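Local coordinates for protein cruciform cutting endonuclease 1, mitochondrial (PDB 1KCF) that resolves Holliday junctions in mitochondria, cutting four-way DNA at the point of strand exchange as a metal-dependent homodimeric endonuclease, at residues A[47-52]-A[92-97]; A[73-76]-A[82-85]; A[96-101]-A[136-141]. All coordinates share one frame; numbering follows the deposited sequence.

Contact 1: A[47-52]-A[92-97]; sequences LGIKNF and SSMADL
Ile49 and Met94 reach toward each other tip to tip, with Ile49 CD1 4.1 Å from Met94 CE. In this RNase H-like fold of the RuvC resolvase family, the turn between antiparallel strands 42-47 and 52-59 meets helix 91-109 here. A second branch of the same isoleucine serves the next turn of the helix: Ile49 CG2 lies 4.5 Å from Leu97 CD2. The two branches can address different residues because CG1 stands beside the backbone N (chi1 -62°) while CG2 is anti to it. Met94 meets its partner by bending, its chain turned at both chi2 (-58°) and chi3 (-70°), which carries the terminal methyl round to the isoleucine. The touching residues are all buried, and the contact is purely apolar.

Outside this first shell, Phe89 and Arg134 also lie against Ile49, Met137 of helix 128-151 packs on Met94, and Tyr147 of the second subunit packs on Ser92 and Ala95. The backbone of Ile49 is hydrogen-bonded to that of Leu75, in the loop that follows strand 65-73. On the helix, Ser93 O takes Leu97 N at 3.1 Å.

Within the turn the chain comes close to itself. Gly48 has no side chain, and its CA sits 3.6 Å from Asn51 ND2. Its carbonyl points to the edge of the Phe52 ring, with Gly48 O in the ring plane and 3.5 Å from Phe52 CD1.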
# COMPACT_ATOMS: atom_id res chain seq x y z
N LEU A 47 -2.46 11.64 -6.22
CA LEU A 47 -2.06 11.21 -4.88
C LEU A 47 -1.11 12.15 -4.15
O LEU A 47 -0.04 12.50 -4.64
CB LEU A 47 -1.45 9.82 -4.92
CG LEU A 47 -2.39 8.67 -5.28
CD1 LEU A 47 -1.60 7.39 -5.43
CD2 LEU A 47 -3.46 8.54 -4.21
N GLY A 48 -1.54 12.53 -2.95
CA GLY A 48 -0.78 13.41 -2.09
C GLY A 48 -1.53 13.44 -0.78
O GLY A 48 -2.71 13.07 -0.74
N ILE A 49 -0.88 13.85 0.30
CA ILE A 49 -1.57 13.90 1.58
C ILE A 49 -1.98 15.34 1.91
O ILE A 49 -3.15 15.61 2.17
CB ILE A 49 -0.69 13.32 2.71
CG1 ILE A 49 -0.41 11.85 2.41
CG2 ILE A 49 -1.39 13.46 4.05
CD1 ILE A 49 0.52 11.18 3.39
N LYS A 50 -1.02 16.26 1.86
CA LYS A 50 -1.34 17.65 2.16
C LYS A 50 -1.87 18.38 0.94
O LYS A 50 -2.35 19.51 1.05
CB LYS A 50 -0.11 18.35 2.75
CG LYS A 50 0.30 17.76 4.10
CD LYS A 50 1.39 18.57 4.79
CE LYS A 50 1.76 17.93 6.13
NZ LYS A 50 2.80 18.71 6.86
N ASN A 51 -1.78 17.74 -0.23
CA ASN A 51 -2.29 18.34 -1.46
C ASN A 51 -2.96 17.29 -2.34
O ASN A 51 -2.67 17.17 -3.54
CB ASN A 51 -1.18 19.06 -2.23
CG ASN A 51 -0.11 18.12 -2.74
OD1 ASN A 51 0.69 18.48 -3.60
ND2 ASN A 51 -0.07 16.90 -2.20
N PHE A 52 -3.86 16.53 -1.73
CA PHE A 52 -4.61 15.51 -2.44
C PHE A 52 -5.49 16.27 -3.42
O PHE A 52 -6.19 17.20 -3.04
CB PHE A 52 -5.49 14.72 -1.46
CG PHE A 52 -6.32 13.64 -2.10
CD1 PHE A 52 -5.77 12.39 -2.38
CD2 PHE A 52 -7.65 13.87 -2.42
CE1 PHE A 52 -6.55 11.39 -2.96
CE2 PHE A 52 -8.43 12.88 -3.00
CZ PHE A 52 -7.88 11.63 -3.27
N SER A 92 -0.49 1.69 10.58
CA SER A 92 -1.85 1.61 11.09
C SER A 92 -2.62 2.91 10.90
O SER A 92 -3.84 2.91 10.71
CB SER A 92 -1.83 1.24 12.57
N SER A 93 -1.90 4.03 10.95
CA SER A 93 -2.52 5.34 10.79
C SER A 93 -2.87 5.61 9.33
O SER A 93 -3.88 6.25 9.02
CB SER A 93 -1.57 6.43 11.31
OG SER A 93 -2.20 7.70 11.30
N MET A 94 -2.03 5.11 8.43
CA MET A 94 -2.25 5.28 7.00
C MET A 94 -3.43 4.44 6.52
O MET A 94 -4.19 4.87 5.65
CB MET A 94 -0.98 4.91 6.22
CG MET A 94 0.13 5.96 6.34
SD MET A 94 -0.40 7.58 5.74
CE MET A 94 -0.53 7.26 3.98
N ALA A 95 -3.58 3.25 7.09
CA ALA A 95 -4.68 2.38 6.72
C ALA A 95 -5.96 3.12 7.06
O ALA A 95 -6.93 3.09 6.30
CB ALA A 95 -4.60 1.08 7.50
N ASP A 96 -5.95 3.79 8.21
CA ASP A 96 -7.10 4.55 8.67
C ASP A 96 -7.45 5.65 7.67
O ASP A 96 -8.61 5.87 7.34
CB ASP A 96 -6.81 5.18 10.03
CG ASP A 96 -7.94 6.04 10.54
OD1 ASP A 96 -9.06 5.52 10.69
OD2 ASP A 96 -7.71 7.25 10.77
N LEU A 97 -6.43 6.36 7.19
CA LEU A 97 -6.63 7.42 6.22
C LEU A 97 -7.10 6.84 4.88
O LEU A 97 -8.02 7.36 4.25
CB LEU A 97 -5.34 8.21 6.01
CG LEU A 97 -5.36 9.34 4.97
CD1 LEU A 97 -6.29 10.46 5.43
CD2 LEU A 97 -3.95 9.87 4.78

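Contact 2: A[73-76]-A[82-85]; sequences ENLT and DIQW
The indole of Trp85 presents its benzo edge to Leu75 and Thr76. Leu75 O lies in the ring plane, 3.6 Å from Trp85 CE3, and is 3.9 Å from Trp85 CB at the root of the side chain. Further along the edge, Thr76 OG1 is 4.2 Å from Trp85 CZ3 and near the plane. Trp85 reaches this place with CG anti to its backbone N (chi1 -178°) and the ring swung to a chi2 of 72°. Thr76 crosses the indole obliquely; its chi1 of -72° sets OG1 beside the backbone N and CG2 on the other side, anti to that nitrogen, so the hydroxyl oxygen and not the methyl meets the ring edge.

The other half of the contact is aliphatic. Leu75 and Ile83 meet by terminal methyls, Leu75 CD2 being 4.2 Å from Ile83 CD1, and the extended outer part of the isoleucine chain carries CD1 to the leucine. This connection leads from sheet strand 65-73 to helix 91-109, on which Ile83 and Trp85 pack, and it folds back so that the CA atoms of Leu75 and Ile83 are 6.6 Å apart. Glu73 OE1 is hydrogen-bonded to Ser71 OG and OE2 to Gly80 N, as is Ile83 N to Asn79 OD1.

The pyrrole side of Trp85 is held separately, by a hydrogen bond from NE1 to Ser93 O. At the benzo edge Leu75 O faces slightly positive C-H groups, a weak but probably favourable electrostatic match, with the Thr76 hydroxyl merely nearby.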
# COMPACT_ATOMS: atom_id res chain seq x y z
N GLU A 73 -7.23 19.10 -1.59
CA GLU A 73 -7.41 19.09 -0.15
C GLU A 73 -6.16 18.73 0.63
O GLU A 73 -5.26 18.06 0.13
CB GLU A 73 -8.51 18.09 0.21
CG GLU A 73 -9.78 18.25 -0.61
CD GLU A 73 -10.57 19.49 -0.23
OE1 GLU A 73 -11.54 19.81 -0.94
OE2 GLU A 73 -10.21 20.13 0.77
N ASN A 74 -6.12 19.18 1.87
CA ASN A 74 -5.02 18.89 2.77
C ASN A 74 -5.65 17.97 3.81
O ASN A 74 -6.35 18.42 4.71
CB ASN A 74 -4.50 20.17 3.43
CG ASN A 74 -3.31 19.92 4.34
OD1 ASN A 74 -2.52 20.83 4.60
ND2 ASN A 74 -3.18 18.69 4.82
N LEU A 75 -5.40 16.67 3.66
CA LEU A 75 -5.96 15.65 4.54
C LEU A 75 -5.47 15.71 5.99
O LEU A 75 -5.83 14.87 6.80
CB LEU A 75 -5.67 14.27 3.94
CG LEU A 75 -6.07 14.10 2.46
CD1 LEU A 75 -5.82 12.67 2.00
CD2 LEU A 75 -7.53 14.47 2.27
N THR A 76 -4.65 16.71 6.30
CA THR A 76 -4.12 16.88 7.65
C THR A 76 -4.93 17.92 8.43
O THR A 76 -4.91 17.94 9.66
CB THR A 76 -2.64 17.33 7.61
OG1 THR A 76 -1.82 16.22 7.20
CG2 THR A 76 -2.18 17.81 8.98
N ASP A 82 -14.38 16.04 4.30
CA ASP A 82 -14.83 15.70 5.64
C ASP A 82 -14.04 14.53 6.22
O ASP A 82 -14.62 13.58 6.74
CB ASP A 82 -16.32 15.37 5.62
N ILE A 83 -12.72 14.61 6.12
CA ILE A 83 -11.85 13.56 6.64
C ILE A 83 -11.10 14.05 7.86
O ILE A 83 -10.30 14.98 7.79
CB ILE A 83 -10.86 13.09 5.55
CG1 ILE A 83 -11.62 12.36 4.44
CG2 ILE A 83 -9.79 12.19 6.15
CD1 ILE A 83 -10.77 11.94 3.27
N GLN A 84 -11.38 13.42 9.00
CA GLN A 84 -10.73 13.78 10.25
C GLN A 84 -9.60 12.79 10.47
O GLN A 84 -9.83 11.64 10.83
CB GLN A 84 -11.73 13.70 11.39
N TRP A 85 -8.38 13.25 10.25
CA TRP A 85 -7.21 12.39 10.41
C TRP A 85 -6.03 13.16 10.97
O TRP A 85 -5.67 14.23 10.48
CB TRP A 85 -6.83 11.80 9.05
CG TRP A 85 -5.67 10.87 9.09
CD1 TRP A 85 -5.64 9.61 9.61
CD2 TRP A 85 -4.36 11.12 8.58
NE1 TRP A 85 -4.40 9.06 9.44
CE2 TRP A 85 -3.59 9.96 8.81
CE3 TRP A 85 -3.75 12.21 7.94
CZ2 TRP A 85 -2.25 9.86 8.43
CZ3 TRP A 85 -2.42 12.11 7.55
CH2 TRP A 85 -1.68 10.94 7.80

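Contact 3: A[96-101]-A[136-141]; sequences DLSIQL and NMLESM
Asn136 O accepts two bonds from one residue a turn later: Ser140 N at 2.9 Å and Ser140 OG at 2.8 Å. They arrive from opposite faces of the carbonyl plane, the hydroxyl making a C=O...OG angle of 149°. A second serine, Ser98, faces the neighbouring helix. Its OG stands beside the backbone N (chi1 -59°) and is hydrogen-bonded to Met94 O, one turn back along helix 91-109. With its polar need met there, the same oxygen fits among apolar groups: Ser98 OG is 3.2 Å from Met141 CB and 3.4 Å from Met141 SD, and Leu138 CD2 closes in from the other helix at 3.8 Å from Ser98 OG. Leu138 CD2 is shared, lying also 4.1 Å from Leu101 CD2, where the two leucines cross at about a right angle. Ser98 sits between the helices, whose axes over these segments come within 9.5 Å at a crossing angle of -51°.

Across the dimer, Met137 packs on Ser140 of the second subunit, and Ser140 on its Met137. Helix 91-109 lies between strands 65-73 and 113-118, and helix 128-151 between 113-118 and 162-165, as successive beta-alpha-beta crossovers of the RNase H-like fold.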
# COMPACT_ATOMS: atom_id res chain seq x y z
N ASP A 96 -5.95 3.79 8.21
CA ASP A 96 -7.10 4.55 8.67
C ASP A 96 -7.45 5.65 7.67
O ASP A 96 -8.61 5.87 7.34
CB ASP A 96 -6.81 5.18 10.03
CG ASP A 96 -7.94 6.04 10.54
OD1 ASP A 96 -9.06 5.52 10.69
OD2 ASP A 96 -7.71 7.25 10.77
N LEU A 97 -6.43 6.36 7.19
CA LEU A 97 -6.63 7.42 6.22
C LEU A 97 -7.10 6.84 4.88
O LEU A 97 -8.02 7.36 4.25
CB LEU A 97 -5.34 8.21 6.01
CG LEU A 97 -5.36 9.34 4.97
CD1 LEU A 97 -6.29 10.46 5.43
CD2 LEU A 97 -3.95 9.87 4.78
N SER A 98 -6.47 5.75 4.46
CA SER A 98 -6.82 5.11 3.20
C SER A 98 -8.27 4.64 3.19
O SER A 98 -8.97 4.76 2.19
CB SER A 98 -5.90 3.93 2.92
OG SER A 98 -4.55 4.34 2.87
N ILE A 99 -8.72 4.09 4.32
CA ILE A 99 -10.08 3.59 4.43
C ILE A 99 -11.11 4.72 4.36
O ILE A 99 -12.13 4.59 3.68
CB ILE A 99 -10.25 2.77 5.73
CG1 ILE A 99 -9.41 1.49 5.62
CG2 ILE A 99 -11.72 2.41 5.96
CD1 ILE A 99 -9.31 0.68 6.89
N GLN A 100 -10.86 5.83 5.05
CA GLN A 100 -11.79 6.95 5.01
C GLN A 100 -11.81 7.53 3.60
O GLN A 100 -12.87 7.77 3.02
CB GLN A 100 -11.37 8.05 5.98
CG GLN A 100 -11.23 7.63 7.43
CD GLN A 100 -11.06 8.83 8.35
OE1 GLN A 100 -10.24 8.81 9.28
NE2 GLN A 100 -11.83 9.88 8.10
N LEU A 101 -10.63 7.76 3.04
CA LEU A 101 -10.51 8.32 1.71
C LEU A 101 -11.21 7.42 0.70
O LEU A 101 -11.89 7.91 -0.20
CB LEU A 101 -9.03 8.48 1.34
CG LEU A 101 -8.69 9.39 0.16
CD1 LEU A 101 -9.39 10.74 0.32
CD2 LEU A 101 -7.18 9.57 0.11
N ASN A 136 3.56 6.18 -1.72
CA ASN A 136 3.59 4.78 -2.14
C ASN A 136 2.63 3.98 -1.27
O ASN A 136 1.94 3.07 -1.74
CB ASN A 136 5.00 4.20 -2.00
CG ASN A 136 5.99 4.82 -2.98
OD1 ASN A 136 5.59 5.49 -3.94
ND2 ASN A 136 7.28 4.58 -2.76
N MET A 137 2.60 4.32 0.02
CA MET A 137 1.75 3.65 0.98
C MET A 137 0.27 3.91 0.69
O MET A 137 -0.54 2.99 0.71
CB MET A 137 2.09 4.12 2.39
CG MET A 137 1.75 3.12 3.47
SD MET A 137 2.17 3.69 5.11
CE MET A 137 3.96 3.87 4.94
N LEU A 138 -0.06 5.17 0.43
CA LEU A 138 -1.43 5.58 0.13
C LEU A 138 -1.92 4.83 -1.10
O LEU A 138 -2.98 4.21 -1.09
CB LEU A 138 -1.48 7.08 -0.13
CG LEU A 138 -2.62 7.86 0.53
CD1 LEU A 138 -2.71 9.24 -0.12
CD2 LEU A 138 -3.93 7.12 0.37
N GLU A 139 -1.14 4.91 -2.17
CA GLU A 139 -1.48 4.24 -3.42
C GLU A 139 -1.69 2.75 -3.19
O GLU A 139 -2.71 2.18 -3.61
CB GLU A 139 -0.36 4.45 -4.44
CG GLU A 139 -0.47 3.60 -5.69
CD GLU A 139 0.65 3.87 -6.68
OE1 GLU A 139 0.61 4.92 -7.35
OE2 GLU A 139 1.57 3.04 -6.78
N SER A 140 -0.73 2.11 -2.53
CA SER A 140 -0.79 0.68 -2.25
C SER A 140 -2.03 0.25 -1.49
O SER A 140 -2.67 -0.74 -1.84
CB SER A 140 0.45 0.24 -1.47
OG SER A 140 1.61 0.35 -2.26
N MET A 141 -2.37 1.00 -0.44
CA MET A 141 -3.53 0.67 0.37
C MET A 141 -4.84 0.85 -0.40
O MET A 141 -5.73 0.01 -0.31
CB MET A 141 -3.53 1.52 1.65
CG MET A 141 -2.31 1.25 2.54
SD MET A 141 -2.36 2.06 4.15
CE MET A 141 -1.17 1.08 5.06

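In the fold
Helix 91-109 ties the three together: contact 1 and contact 3 share Asp96 and Leu97, with centres about 6 Å apart. There Ala95 N comes 3.4 Å from Met141 SD. Contact 2 lies about 8 Å, centre to centre, from contact 1, and the two are sewn together by Phe52 O and Glu73 N, 2.6 Å apart and probably hydrogen-bonded. Contacts 2 and 3 are about 12 Å apart between centres, yet Ile83 CD1 packs 3.5 Å from Leu101 CD1. None holds the magnesium ligands Asp46 and Asp230, but the side chains of Ile49, Leu75 and Leu138 lie about 11, 11 and 10 Å from that of Asp46. Contacts 1 and 3 also touch the second subunit.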